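Local structure of COPII coat assembly protein SEC16 (3MZK) at residues 246-251 and 285-290; 217-222 and 256-261; 155-160 and 170-175; 100-105 and 300-305. The protein helps initiate assembly of the COPII coat that forms transport vesicles and selects cargo at the endoplasmic reticulum, and also takes part in autophagy. All blocks are in the same frame, centred on the assembly; numbering follows the deposited sequence.

Contact 1: 246-251 and 285-290; sequences QWASEN and GIFLTK
Phe287 has more surface buried here than any other residue of 246-251 and 285-290, and it reaches its partners with one corner of the ring. With CG anti to the backbone N (chi1 163°), the ring extends from its helix toward the last turn of helix 242-250. There Phe287 CE2 lies 4.0 Å from Ser249 CB and 4.1 Å from Ala248 CB, both meeting the ring obliquely. Ser249 meets the ring with CB, while its OG is hydrogen-bonded to the carbonyl of Ser245. Leu288, next in sequence to Phe287, adds a second touch: its CD2 stands 4.2 Å from Ser249 CA, close to the main chain. The short helical segments make 103° with each other, their axes 10.6 Å apart, and at this separation the longer Phe287 side chain spans to the small residues. Phe287 thus bridges helices 275-290 and 242-250, both within the helical Sec23-binding domain. Around it, Phe287 also packs edge-to-face on Phe238 of helix 231-240, while Leu288 continues onto Ala296 and Ala297 of helix 294-303, and Trp247 packs on Glu215 of helix 214-226.

Contact 2: 217-222 and 256-261; sequences AHFLLL and VAAVLI
Phe219 carries its CG roughly opposite the backbone N about the first torsion (chi1 -152°), which swings the ring off the flank of its helix until its far end meets the methyl of Ala258. Leu222, one turn later, uses a similar first torsion (chi1 -180°) to send its branched end toward Val259. The first pair is an edge contact: Ala258 CB sits near the plane of the ring, 3.4 Å from Phe219 CE2 and 3.5 Å from Phe219 CZ, so the methyl group faces the rim and not the pi face. The second pair is a looser meeting of branches, Leu222 CD2 lying 4.3 Å from Val259 CG2. With the CA atoms of Phe219 and Ala258 still 9.0 Å apart, this aliphatic and aromatic touching joins helix 214-226 to helix 252-261 across the two helices that intervene in the chain. All of them lie within the helical Sec23-binding domain, related by family to the ACE1 (ancestral coatomer element) type. Helix 275-290 takes part as well, for Phe280 touches both Leu222 and Val259. The Phe219 ring has a further neighbour in Gln162 of a second Sec16 subunit, and Leu220 packs on Leu158 of that same subunit.

Contact 3: 155-160 and 170-175; sequences MRVLAF and LRLALS
Helices 151-162 and 166-175 run nearly antiparallel, the short segments making 161° between their directions with axes 10.0 Å apart and with Val157 and Leu172 the closest CA pair, 7.5 Å apart. Leu172 dominates this meeting, and a single methyl, CD2, does the touching. With CG anti to the backbone N (chi1 175°), the branch is carried out to three residues of the opposite helix. Arg156 is nearest, its CB 3.7 Å from Leu172 CD2, and the bend of its chain at chi3 (61°) brings the head group round as well: the same methyl lies at the edge of the guanidinium, in its plane, with Arg156 NE 3.9 Å from Leu172 CD2. Val157 CG2 is 4.1 Å from Leu172 CD2, the two side chains running at a slant to each other, and Phe160 offers a ring edge, with CE2 4.2 Å from Leu172 CD2. The leucine crosses both the arginine and the phenylalanine side chains at about a right angle. The arginine that meets Leu172 along CB, CD and NE also reaches a second Sec16 subunit, NH2 giving a hydrogen bond to the carbonyl of Leu133 there. The two consecutive helices form a helical hairpin in the Sec23-binding domain (TPR clan), consistent with a helical solenoid. On the other flank of helix 166-175, Leu170 and Leu174 pack on helices 179-187 and 191-203, while Met155, Leu158 and Ala159 of helix 151-162 turn to the second subunit.

Contact 4: 100-105 and 300-305; sequences MTIWQL and LFIIGN
Leu105, Ile302 and Ile303 meet while the aromatic residues of the two segments take no part: the Trp103 indole is edge-to-face with Trp335, and the Phe301 ring meets that of Phe321 with planes at about 50°. What lies across the contact is purely branched and aliphatic. Leu105 is directed toward the other helix, and its CG, anti to the backbone N (chi1 174°), brings CD2 against both isoleucines, 3.3 Å from Ile302 CG2 and 3.7 Å from Ile303 CG1. The leucine and Ile302 slide past each other in opposite directions, whereas Ile303 crosses it at about a right angle. A wider touch lies one turn back, where Ile102 CG2 stands 4.2 Å from Ile302 CD1. This apolar packing near the centre of the chain joins the Sec16 mid-region to the Sec23-binding domain, closing a loop of about 195 residues. Just beyond the isoleucines, helix 294-303 ends in a Schellman motif, with Asn305 at positive phi. OD1 of that asparagine is hydrogen-bonded to Lys109, so the turn that closes helix 294-303 is also tied to helix 101-111. Helix 116-123 adjoins both sides, through Leu122 and Leu123 toward helix 101-111 and through Trp116 and Ile119 at Ile303; helices 252-261 and 275-290 cover Leu300, and helix 77-94 lies against Met100 and Trp103.

Contacts 1, 2 and 4 form one continuous buried region, while contact 3 lies partly buried toward one end of the elongated chain, its centre about 47 Å from that of contact 4. Trp247 connects contact 1 to contact 2 by packing on His218 and Phe219. Leu300 links contact 4 to both, touching Leu288 of contact 1 and Val256 of contact 2; helix 275-290, which carries half of contact 1, also borders contacts 2 and 4. Their chemistry shifts with position: aliphatic branches alone at the centre, aromatic rings on small residues, with aliphatic branches beside them, in contacts 1 and 2, and an arginine in contact 3. Contacts 2 and 3 both touch the second Sec16 subunit.

Contact 1: 246-251 and 285-290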
loop_
_atom_site.group_PDB
_atom_site.type_symbol
_atom_site.label_atom_id
_atom_site.label_comp_id
_atom_site.label_asym_id
_atom_site.label_seq_id
_atom_site.Cartn_x
_atom_site.Cartn_y
_atom_site.Cartn_z
ATOM N N GLN B 246 3.560 32.369 16.206
ATOM C CA GLN B 246 2.668 32.972 17.187
ATOM C C GLN B 246 1.225 32.701 16.787
ATOM O O GLN B 246 0.377 32.423 17.634
ATOM C CB GLN B 246 2.919 34.476 17.306
ATOM N N TRP B 247 0.951 32.776 15.488
ATOM C CA TRP B 247 -0.380 32.480 14.977
ATOM C C TRP B 247 -0.754 31.024 15.231
ATOM O O TRP B 247 -1.850 30.728 15.707
ATOM C CB TRP B 247 -0.461 32.789 13.481
ATOM C CG TRP B 247 -1.639 32.158 12.802
ATOM C CD1 TRP B 247 -2.924 32.620 12.789
ATOM C CD2 TRP B 247 -1.639 30.950 12.032
ATOM N NE1 TRP B 247 -3.724 31.773 12.060
ATOM C CE2 TRP B 247 -2.960 30.740 11.584
ATOM C CE3 TRP B 247 -0.653 30.025 11.681
ATOM C CZ2 TRP B 247 -3.316 29.644 10.802
ATOM C CZ3 TRP B 247 -1.009 28.937 10.904
ATOM C CH2 TRP B 247 -2.330 28.756 10.474
ATOM N N ALA B 248 0.170 30.122 14.918
ATOM C CA ALA B 248 -0.075 28.690 15.039
ATOM C C ALA B 248 -0.336 28.272 16.478
ATOM O O ALA B 248 -1.246 27.487 16.750
ATOM C CB ALA B 248 1.092 27.902 14.466
ATOM N N SER B 249 0.466 28.795 17.399
ATOM C CA SER B 249 0.331 28.429 18.803
ATOM C C SER B 249 -0.890 29.095 19.431
ATOM O O SER B 249 -1.481 28.566 20.368
ATOM C CB SER B 249 1.600 28.784 19.579
ATOM O OG SER B 249 1.866 30.173 19.516
ATOM N N GLU B 250 -1.271 30.252 18.904
ATOM C CA GLU B 250 -2.423 30.974 19.427
ATOM C C GLU B 250 -3.742 30.389 18.922
ATOM O O GLU B 250 -4.763 30.481 19.599
ATOM C CB GLU B 250 -2.328 32.463 19.088
ATOM N N ASN B 251 -3.715 29.776 17.740
ATOM C CA ASN B 251 -4.932 29.230 17.135
ATOM C C ASN B 251 -4.919 27.719 16.939
ATOM O O ASN B 251 -5.637 27.202 16.087
ATOM C CB ASN B 251 -5.216 29.905 15.793
ATOM C CG ASN B 251 -5.492 31.384 15.935
ATOM O OD1 ASN B 251 -6.640 31.802 16.081
ATOM N ND2 ASN B 251 -4.437 32.187 15.898
ATOM N N GLY B 285 2.234 18.545 17.831
ATOM C CA GLY B 285 2.316 18.343 19.268
ATOM C C GLY B 285 3.720 18.562 19.808
ATOM O O GLY B 285 3.906 18.792 21.000
ATOM N N ILE B 286 4.711 18.478 18.923
ATOM C CA ILE B 286 6.095 18.751 19.278
ATOM C C ILE B 286 6.322 20.252 19.302
ATOM O O ILE B 286 6.820 20.802 20.278
ATOM C CB ILE B 286 7.068 18.114 18.271
ATOM C CG1 ILE B 286 7.209 16.618 18.545
ATOM C CG2 ILE B 286 8.424 18.792 18.333
ATOM C CD1 ILE B 286 7.871 15.863 17.428
ATOM N N PHE B 287 5.942 20.912 18.217
ATOM C CA PHE B 287 6.040 22.359 18.128
ATOM C C PHE B 287 5.472 23.030 19.373
ATOM O O PHE B 287 6.100 23.914 19.952
ATOM C CB PHE B 287 5.306 22.857 16.882
ATOM C CG PHE B 287 5.006 24.324 16.899
ATOM C CD1 PHE B 287 5.975 25.246 16.544
ATOM C CD2 PHE B 287 3.751 24.783 17.260
ATOM C CE1 PHE B 287 5.697 26.597 16.556
ATOM C CE2 PHE B 287 3.468 26.133 17.274
ATOM C CZ PHE B 287 4.442 27.041 16.921
ATOM N N LEU B 288 4.282 22.601 19.780
ATOM C CA LEU B 288 3.595 23.199 20.921
ATOM C C LEU B 288 4.385 23.027 22.209
ATOM O O LEU B 288 4.419 23.924 23.051
ATOM C CB LEU B 288 2.193 22.604 21.080
ATOM C CG LEU B 288 1.221 22.999 19.969
ATOM C CD1 LEU B 288 -0.091 22.223 20.077
ATOM C CD2 LEU B 288 0.982 24.501 19.996
ATOM N N THR B 289 5.012 21.865 22.359
ATOM C CA THR B 289 5.861 21.594 23.509
ATOM C C THR B 289 6.975 22.628 23.606
ATOM O O THR B 289 7.143 23.278 24.636
ATOM C CB THR B 289 6.470 20.192 23.430
ATOM O OG1 THR B 289 5.423 19.215 23.502
ATOM C CG2 THR B 289 7.425 19.973 24.575
ATOM N N LYS B 290 7.724 22.786 22.524
ATOM C CA LYS B 290 8.767 23.799 22.467
ATOM C C LYS B 290 8.233 25.171 22.864
ATOM O O LYS B 290 8.835 25.867 23.673
ATOM C CB LYS B 290 9.381 23.866 21.066
ATOM C CG LYS B 290 10.033 22.574 20.614
ATOM C CD LYS B 290 11.100 22.140 21.593
ATOM C CE LYS B 290 11.774 20.857 21.153
ATOM N NZ LYS B 290 12.915 20.520 22.051
#

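Contact 2: 217-222 and 256-261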
loop_
_atom_site.group_PDB
_atom_site.type_symbol
_atom_site.label_atom_id
_atom_site.label_comp_id
_atom_site.label_asym_id
_atom_site.label_seq_id
_atom_site.Cartn_x
_atom_site.Cartn_y
_atom_site.Cartn_z
ATOM N N ALA B 217 -3.871 32.643 4.305
ATOM C CA ALA B 217 -2.926 31.806 3.583
ATOM C C ALA B 217 -2.326 30.728 4.479
ATOM O O ALA B 217 -2.222 29.570 4.082
ATOM C CB ALA B 217 -1.827 32.661 2.978
ATOM N N HIS B 218 -1.928 31.110 5.687
ATOM C CA HIS B 218 -1.335 30.156 6.611
ATOM C C HIS B 218 -2.256 28.966 6.813
ATOM O O HIS B 218 -1.833 27.814 6.730
ATOM C CB HIS B 218 -1.050 30.813 7.960
ATOM C CG HIS B 218 -0.048 31.920 7.892
ATOM N ND1 HIS B 218 -0.404 33.232 7.667
ATOM C CD2 HIS B 218 1.300 31.912 8.016
ATOM C CE1 HIS B 218 0.682 33.984 7.658
ATOM N NE2 HIS B 218 1.728 33.207 7.867
ATOM N N PHE B 219 -3.524 29.254 7.083
ATOM C CA PHE B 219 -4.482 28.212 7.412
ATOM C C PHE B 219 -4.694 27.283 6.217
ATOM O O PHE B 219 -4.546 26.069 6.338
ATOM C CB PHE B 219 -5.801 28.830 7.881
ATOM C CG PHE B 219 -6.580 27.960 8.831
ATOM C CD1 PHE B 219 -7.358 28.526 9.830
ATOM C CD2 PHE B 219 -6.544 26.580 8.723
ATOM C CE1 PHE B 219 -8.079 27.734 10.701
ATOM C CE2 PHE B 219 -7.266 25.781 9.595
ATOM C CZ PHE B 219 -8.034 26.362 10.585
ATOM N N LEU B 220 -5.026 27.859 5.065
ATOM C CA LEU B 220 -5.237 27.074 3.851
ATOM C C LEU B 220 -4.007 26.241 3.506
ATOM O O LEU B 220 -4.117 25.057 3.174
ATOM C CB LEU B 220 -5.589 27.981 2.668
ATOM C CG LEU B 220 -7.000 28.565 2.628
ATOM C CD1 LEU B 220 -7.155 29.475 1.424
ATOM C CD2 LEU B 220 -8.034 27.451 2.602
ATOM N N LEU B 221 -2.840 26.872 3.582
ATOM C CA LEU B 221 -1.589 26.202 3.272
ATOM C C LEU B 221 -1.433 24.946 4.109
ATOM O O LEU B 221 -1.111 23.881 3.585
ATOM C CB LEU B 221 -0.408 27.139 3.511
ATOM C CG LEU B 221 0.977 26.525 3.316
ATOM C CD1 LEU B 221 1.098 25.878 1.947
ATOM C CD2 LEU B 221 2.043 27.584 3.503
ATOM N N LEU B 222 -1.677 25.067 5.409
ATOM C CA LEU B 222 -1.498 23.941 6.316
ATOM C C LEU B 222 -2.453 22.788 6.023
ATOM O O LEU B 222 -2.036 21.631 5.969
ATOM C CB LEU B 222 -1.649 24.384 7.770
ATOM C CG LEU B 222 -1.461 23.230 8.754
ATOM C CD1 LEU B 222 -0.325 23.523 9.705
ATOM C CD2 LEU B 222 -2.749 22.945 9.509
ATOM N N VAL B 256 -6.263 22.257 14.430
ATOM C CA VAL B 256 -6.468 20.826 14.567
ATOM C C VAL B 256 -7.911 20.461 14.225
ATOM O O VAL B 256 -8.164 19.461 13.559
ATOM C CB VAL B 256 -6.105 20.342 15.991
ATOM C CG1 VAL B 256 -6.382 18.852 16.146
ATOM C CG2 VAL B 256 -4.650 20.636 16.275
ATOM N N ALA B 257 -8.853 21.286 14.673
ATOM C CA ALA B 257 -10.273 21.042 14.424
ATOM C C ALA B 257 -10.584 21.020 12.931
ATOM O O ALA B 257 -11.394 20.216 12.473
ATOM C CB ALA B 257 -11.133 22.083 15.137
ATOM N N ALA B 258 -9.932 21.900 12.181
ATOM C CA ALA B 258 -10.103 21.948 10.735
ATOM C C ALA B 258 -9.625 20.653 10.094
ATOM O O ALA B 258 -10.298 20.093 9.226
ATOM C CB ALA B 258 -9.363 23.134 10.144
ATOM N N VAL B 259 -8.461 20.177 10.525
ATOM C CA VAL B 259 -7.903 18.945 9.986
ATOM C C VAL B 259 -8.808 17.749 10.265
ATOM O O VAL B 259 -9.129 16.981 9.360
ATOM C CB VAL B 259 -6.494 18.668 10.540
ATOM C CG1 VAL B 259 -6.046 17.264 10.177
ATOM C CG2 VAL B 259 -5.510 19.700 10.019
ATOM N N LEU B 260 -9.228 17.601 11.515
ATOM C CA LEU B 260 -10.038 16.450 11.909
ATOM C C LEU B 260 -11.367 16.384 11.159
ATOM O O LEU B 260 -11.797 15.313 10.734
ATOM C CB LEU B 260 -10.276 16.442 13.426
ATOM C CG LEU B 260 -9.018 16.325 14.289
ATOM C CD1 LEU B 260 -9.369 16.307 15.768
ATOM C CD2 LEU B 260 -8.207 15.090 13.914
ATOM N N ILE B 261 -12.009 17.535 10.994
ATOM C CA ILE B 261 -13.337 17.582 10.393
ATOM C C ILE B 261 -13.282 17.313 8.895
ATOM O O ILE B 261 -14.308 17.081 8.265
ATOM C CB ILE B 261 -14.034 18.934 10.657
ATOM C CG1 ILE B 261 -15.553 18.767 10.635
ATOM C CG2 ILE B 261 -13.571 19.980 9.661
ATOM C CD1 ILE B 261 -16.307 20.007 11.087
#

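Contact 3: 155-160 and 170-175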
loop_
_atom_site.group_PDB
_atom_site.type_symbol
_atom_site.label_atom_id
_atom_site.label_comp_id
_atom_site.label_asym_id
_atom_site.label_seq_id
_atom_site.Cartn_x
_atom_site.Cartn_y
_atom_site.Cartn_z
ATOM N N MET B 155 0.745 24.373 -25.824
ATOM C CA MET B 155 1.454 23.431 -26.690
ATOM C C MET B 155 2.852 23.109 -26.154
ATOM O O MET B 155 3.283 21.956 -26.164
ATOM C CB MET B 155 1.552 23.971 -28.117
ATOM C CG MET B 155 0.215 24.092 -28.830
ATOM S SD MET B 155 0.385 24.578 -30.560
ATOM C CE MET B 155 1.409 26.040 -30.402
ATOM N N ARG B 156 3.556 24.136 -25.690
ATOM C CA ARG B 156 4.890 23.957 -25.140
ATOM C C ARG B 156 4.879 22.966 -23.983
ATOM O O ARG B 156 5.716 22.065 -23.917
ATOM C CB ARG B 156 5.467 25.297 -24.681
ATOM C CG ARG B 156 5.804 26.249 -25.816
ATOM C CD ARG B 156 6.553 27.475 -25.310
ATOM N NE ARG B 156 7.832 27.135 -24.685
ATOM C CZ ARG B 156 8.969 26.943 -25.351
ATOM N NH1 ARG B 156 8.996 27.047 -26.676
ATOM N NH2 ARG B 156 10.081 26.639 -24.692
ATOM N N VAL B 157 3.927 23.139 -23.073
ATOM C CA VAL B 157 3.796 22.255 -21.921
ATOM C C VAL B 157 3.574 20.807 -22.347
ATOM O O VAL B 157 4.180 19.888 -21.796
ATOM C CB VAL B 157 2.643 22.695 -21.006
ATOM C CG1 VAL B 157 2.414 21.667 -19.917
ATOM C CG2 VAL B 157 2.946 24.052 -20.403
ATOM N N LEU B 158 2.704 20.604 -23.329
ATOM C CA LEU B 158 2.447 19.259 -23.822
ATOM C C LEU B 158 3.717 18.662 -24.407
ATOM O O LEU B 158 4.101 17.546 -24.055
ATOM C CB LEU B 158 1.321 19.252 -24.855
ATOM C CG LEU B 158 1.021 17.889 -25.486
ATOM C CD1 LEU B 158 0.970 16.798 -24.429
ATOM C CD2 LEU B 158 -0.276 17.934 -26.270
ATOM N N ALA B 159 4.370 19.409 -25.293
ATOM C CA ALA B 159 5.630 18.965 -25.884
ATOM C C ALA B 159 6.676 18.659 -24.813
ATOM O O ALA B 159 7.408 17.683 -24.914
ATOM C CB ALA B 159 6.154 20.001 -26.869
ATOM N N PHE B 160 6.735 19.498 -23.787
ATOM C CA PHE B 160 7.644 19.272 -22.672
ATOM C C PHE B 160 7.365 17.927 -22.015
ATOM O O PHE B 160 8.286 17.173 -21.712
ATOM C CB PHE B 160 7.522 20.394 -21.642
ATOM C CG PHE B 160 8.469 21.533 -21.870
ATOM C CD1 PHE B 160 9.768 21.302 -22.291
ATOM C CD2 PHE B 160 8.063 22.837 -21.664
ATOM C CE1 PHE B 160 10.641 22.350 -22.498
ATOM C CE2 PHE B 160 8.934 23.890 -21.871
ATOM C CZ PHE B 160 10.223 23.645 -22.291
ATOM N N LEU B 170 7.036 22.666 -15.495
ATOM C CA LEU B 170 6.620 23.390 -14.301
ATOM C C LEU B 170 7.133 24.826 -14.302
ATOM O O LEU B 170 6.397 25.759 -13.977
ATOM C CB LEU B 170 7.104 22.668 -13.047
ATOM C CG LEU B 170 6.748 23.343 -11.721
ATOM C CD1 LEU B 170 5.245 23.494 -11.596
ATOM C CD2 LEU B 170 7.314 22.555 -10.546
ATOM N N ARG B 171 8.402 24.996 -14.662
ATOM C CA ARG B 171 9.007 26.321 -14.701
ATOM C C ARG B 171 8.205 27.244 -15.605
ATOM O O ARG B 171 7.991 28.413 -15.288
ATOM C CB ARG B 171 10.466 26.248 -15.162
ATOM C CG ARG B 171 10.958 27.511 -15.860
ATOM C CD ARG B 171 12.471 27.695 -15.732
ATOM N NE ARG B 171 13.222 26.511 -16.138
ATOM C CZ ARG B 171 13.839 25.688 -15.294
ATOM N NH1 ARG B 171 13.801 25.918 -13.988
ATOM N NH2 ARG B 171 14.498 24.633 -15.757
ATOM N N LEU B 172 7.747 26.710 -16.728
ATOM C CA LEU B 172 6.990 27.510 -17.674
ATOM C C LEU B 172 5.608 27.875 -17.128
ATOM O O LEU B 172 5.143 29.001 -17.299
ATOM C CB LEU B 172 6.867 26.785 -19.015
ATOM C CG LEU B 172 5.984 27.498 -20.041
ATOM C CD1 LEU B 172 6.458 28.928 -20.259
ATOM C CD2 LEU B 172 5.939 26.728 -21.352
ATOM N N ALA B 173 4.956 26.922 -16.469
ATOM C CA ALA B 173 3.621 27.153 -15.926
ATOM C C ALA B 173 3.650 28.179 -14.801
ATOM O O ALA B 173 2.716 28.965 -14.640
ATOM C CB ALA B 173 3.011 25.851 -15.441
ATOM N N LEU B 174 4.726 28.165 -14.023
ATOM C CA LEU B 174 4.868 29.104 -12.918
ATOM C C LEU B 174 5.235 30.506 -13.405
ATOM O O LEU B 174 4.799 31.504 -12.829
ATOM C CB LEU B 174 5.908 28.604 -11.910
ATOM C CG LEU B 174 5.544 27.376 -11.075
ATOM C CD1 LEU B 174 6.685 27.038 -10.124
ATOM C CD2 LEU B 174 4.262 27.616 -10.305
ATOM N N SER B 175 6.032 30.580 -14.469
ATOM C CA SER B 175 6.481 31.868 -14.985
ATOM C C SER B 175 5.350 32.599 -15.694
ATOM O O SER B 175 5.437 33.800 -15.943
ATOM C CB SER B 175 7.677 31.698 -15.923
ATOM O OG SER B 175 7.292 31.107 -17.150
#

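Contact 4: 100-105 and 300-305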
loop_
_atom_site.group_PDB
_atom_site.type_symbol
_atom_site.label_atom_id
_atom_site.label_comp_id
_atom_site.label_asym_id
_atom_site.label_seq_id
_atom_site.Cartn_x
_atom_site.Cartn_y
_atom_site.Cartn_z
ATOM N N MET B 100 -11.657 22.580 29.797
ATOM C CA MET B 100 -12.138 21.218 29.991
ATOM C C MET B 100 -11.908 20.316 28.782
ATOM O O MET B 100 -12.408 19.195 28.743
ATOM C CB MET B 100 -13.623 21.244 30.341
ATOM C CG MET B 100 -13.975 22.207 31.465
ATOM S SD MET B 100 -13.366 21.663 33.066
ATOM C CE MET B 100 -14.194 20.084 33.223
ATOM N N THR B 101 -11.151 20.806 27.803
ATOM C CA THR B 101 -10.854 20.038 26.602
ATOM C C THR B 101 -10.399 18.607 26.910
ATOM O O THR B 101 -11.029 17.642 26.471
ATOM C CB THR B 101 -9.777 20.730 25.741
ATOM O OG1 THR B 101 -10.244 22.021 25.324
ATOM C CG2 THR B 101 -9.447 19.887 24.509
ATOM N N ILE B 102 -9.305 18.479 27.658
ATOM C CA ILE B 102 -8.738 17.170 27.984
ATOM C C ILE B 102 -9.715 16.289 28.758
ATOM O O ILE B 102 -9.848 15.096 28.481
ATOM C CB ILE B 102 -7.435 17.311 28.795
ATOM C CG1 ILE B 102 -6.340 17.931 27.929
ATOM C CG2 ILE B 102 -6.986 15.963 29.336
ATOM C CD1 ILE B 102 -5.130 18.361 28.714
ATOM N N TRP B 103 -10.386 16.880 29.740
ATOM C CA TRP B 103 -11.424 16.175 30.475
ATOM C C TRP B 103 -12.410 15.528 29.506
ATOM O O TRP B 103 -12.623 14.315 29.524
ATOM C CB TRP B 103 -12.177 17.143 31.390
ATOM C CG TRP B 103 -11.519 17.390 32.710
ATOM C CD1 TRP B 103 -11.026 18.575 33.174
ATOM C CD2 TRP B 103 -11.291 16.427 33.745
ATOM N NE1 TRP B 103 -10.504 18.409 34.435
ATOM C CE2 TRP B 103 -10.653 17.099 34.806
ATOM C CE3 TRP B 103 -11.563 15.063 33.874
ATOM C CZ2 TRP B 103 -10.283 16.452 35.981
ATOM C CZ3 TRP B 103 -11.194 14.423 35.043
ATOM C CH2 TRP B 103 -10.563 15.118 36.082
ATOM N N GLN B 104 -12.999 16.357 28.652
ATOM C CA GLN B 104 -14.063 15.924 27.760
ATOM C C GLN B 104 -13.561 15.005 26.653
ATOM O O GLN B 104 -14.290 14.123 26.188
ATOM C CB GLN B 104 -14.779 17.140 27.173
ATOM C CG GLN B 104 -15.583 17.911 28.209
ATOM C CD GLN B 104 -15.977 19.296 27.744
ATOM O OE1 GLN B 104 -15.244 19.951 27.002
ATOM N NE2 GLN B 104 -17.142 19.751 28.182
ATOM N N LEU B 105 -12.319 15.212 26.231
ATOM C CA LEU B 105 -11.717 14.365 25.213
ATOM C C LEU B 105 -11.582 12.938 25.725
ATOM O O LEU B 105 -11.976 11.984 25.049
ATOM C CB LEU B 105 -10.353 14.908 24.809
ATOM C CG LEU B 105 -9.558 14.026 23.848
ATOM C CD1 LEU B 105 -10.366 13.759 22.595
ATOM C CD2 LEU B 105 -8.220 14.670 23.506
ATOM N N LEU B 300 -3.100 16.916 21.520
ATOM C CA LEU B 300 -2.818 16.308 20.219
ATOM C C LEU B 300 -2.359 14.859 20.343
ATOM O O LEU B 300 -2.794 14.006 19.572
ATOM C CB LEU B 300 -1.797 17.127 19.420
ATOM C CG LEU B 300 -2.086 18.628 19.306
ATOM C CD1 LEU B 300 -1.310 19.241 18.152
ATOM C CD2 LEU B 300 -3.576 18.881 19.143
ATOM N N PHE B 301 -1.491 14.582 21.313
ATOM C CA PHE B 301 -0.970 13.229 21.523
ATOM C C PHE B 301 -2.081 12.257 21.905
ATOM O O PHE B 301 -2.094 11.106 21.456
ATOM C CB PHE B 301 0.124 13.220 22.600
ATOM C CG PHE B 301 1.373 13.954 22.206
ATOM C CD1 PHE B 301 1.734 14.074 20.873
ATOM C CD2 PHE B 301 2.183 14.534 23.172
ATOM C CE1 PHE B 301 2.892 14.755 20.507
ATOM C CE2 PHE B 301 3.344 15.218 22.813
ATOM C CZ PHE B 301 3.699 15.327 21.479
ATOM N N ILE B 302 -3.003 12.729 22.739
ATOM C CA ILE B 302 -4.169 11.944 23.131
ATOM C C ILE B 302 -5.032 11.583 21.919
ATOM O O ILE B 302 -5.381 10.416 21.708
ATOM C CB ILE B 302 -5.027 12.708 24.150
ATOM C CG1 ILE B 302 -4.280 12.824 25.480
ATOM C CG2 ILE B 302 -6.361 12.016 24.353
ATOM C CD1 ILE B 302 -4.843 13.877 26.418
ATOM N N ILE B 303 -5.375 12.589 21.121
ATOM C CA ILE B 303 -6.151 12.359 19.909
ATOM C C ILE B 303 -5.430 11.377 18.998
ATOM O O ILE B 303 -6.055 10.522 18.374
ATOM C CB ILE B 303 -6.398 13.663 19.139
ATOM C CG1 ILE B 303 -7.174 14.653 20.003
ATOM C CG2 ILE B 303 -7.156 13.386 17.857
ATOM C CD1 ILE B 303 -7.285 16.027 19.387
ATOM N N GLY B 304 -4.109 11.503 18.927
ATOM C CA GLY B 304 -3.306 10.650 18.071
ATOM C C GLY B 304 -3.071 9.276 18.657
ATOM O O GLY B 304 -2.438 8.427 18.036
ATOM N N ASN B 305 -3.594 9.056 19.859
ATOM C CA ASN B 305 -3.368 7.811 20.590
ATOM C C ASN B 305 -1.896 7.471 20.788
ATOM O O ASN B 305 -1.512 6.303 20.742
ATOM C CB ASN B 305 -4.090 6.639 19.927
ATOM C CG ASN B 305 -5.449 6.385 20.533
ATOM O OD1 ASN B 305 -6.122 7.312 20.978
ATOM N ND2 ASN B 305 -5.853 5.121 20.579
#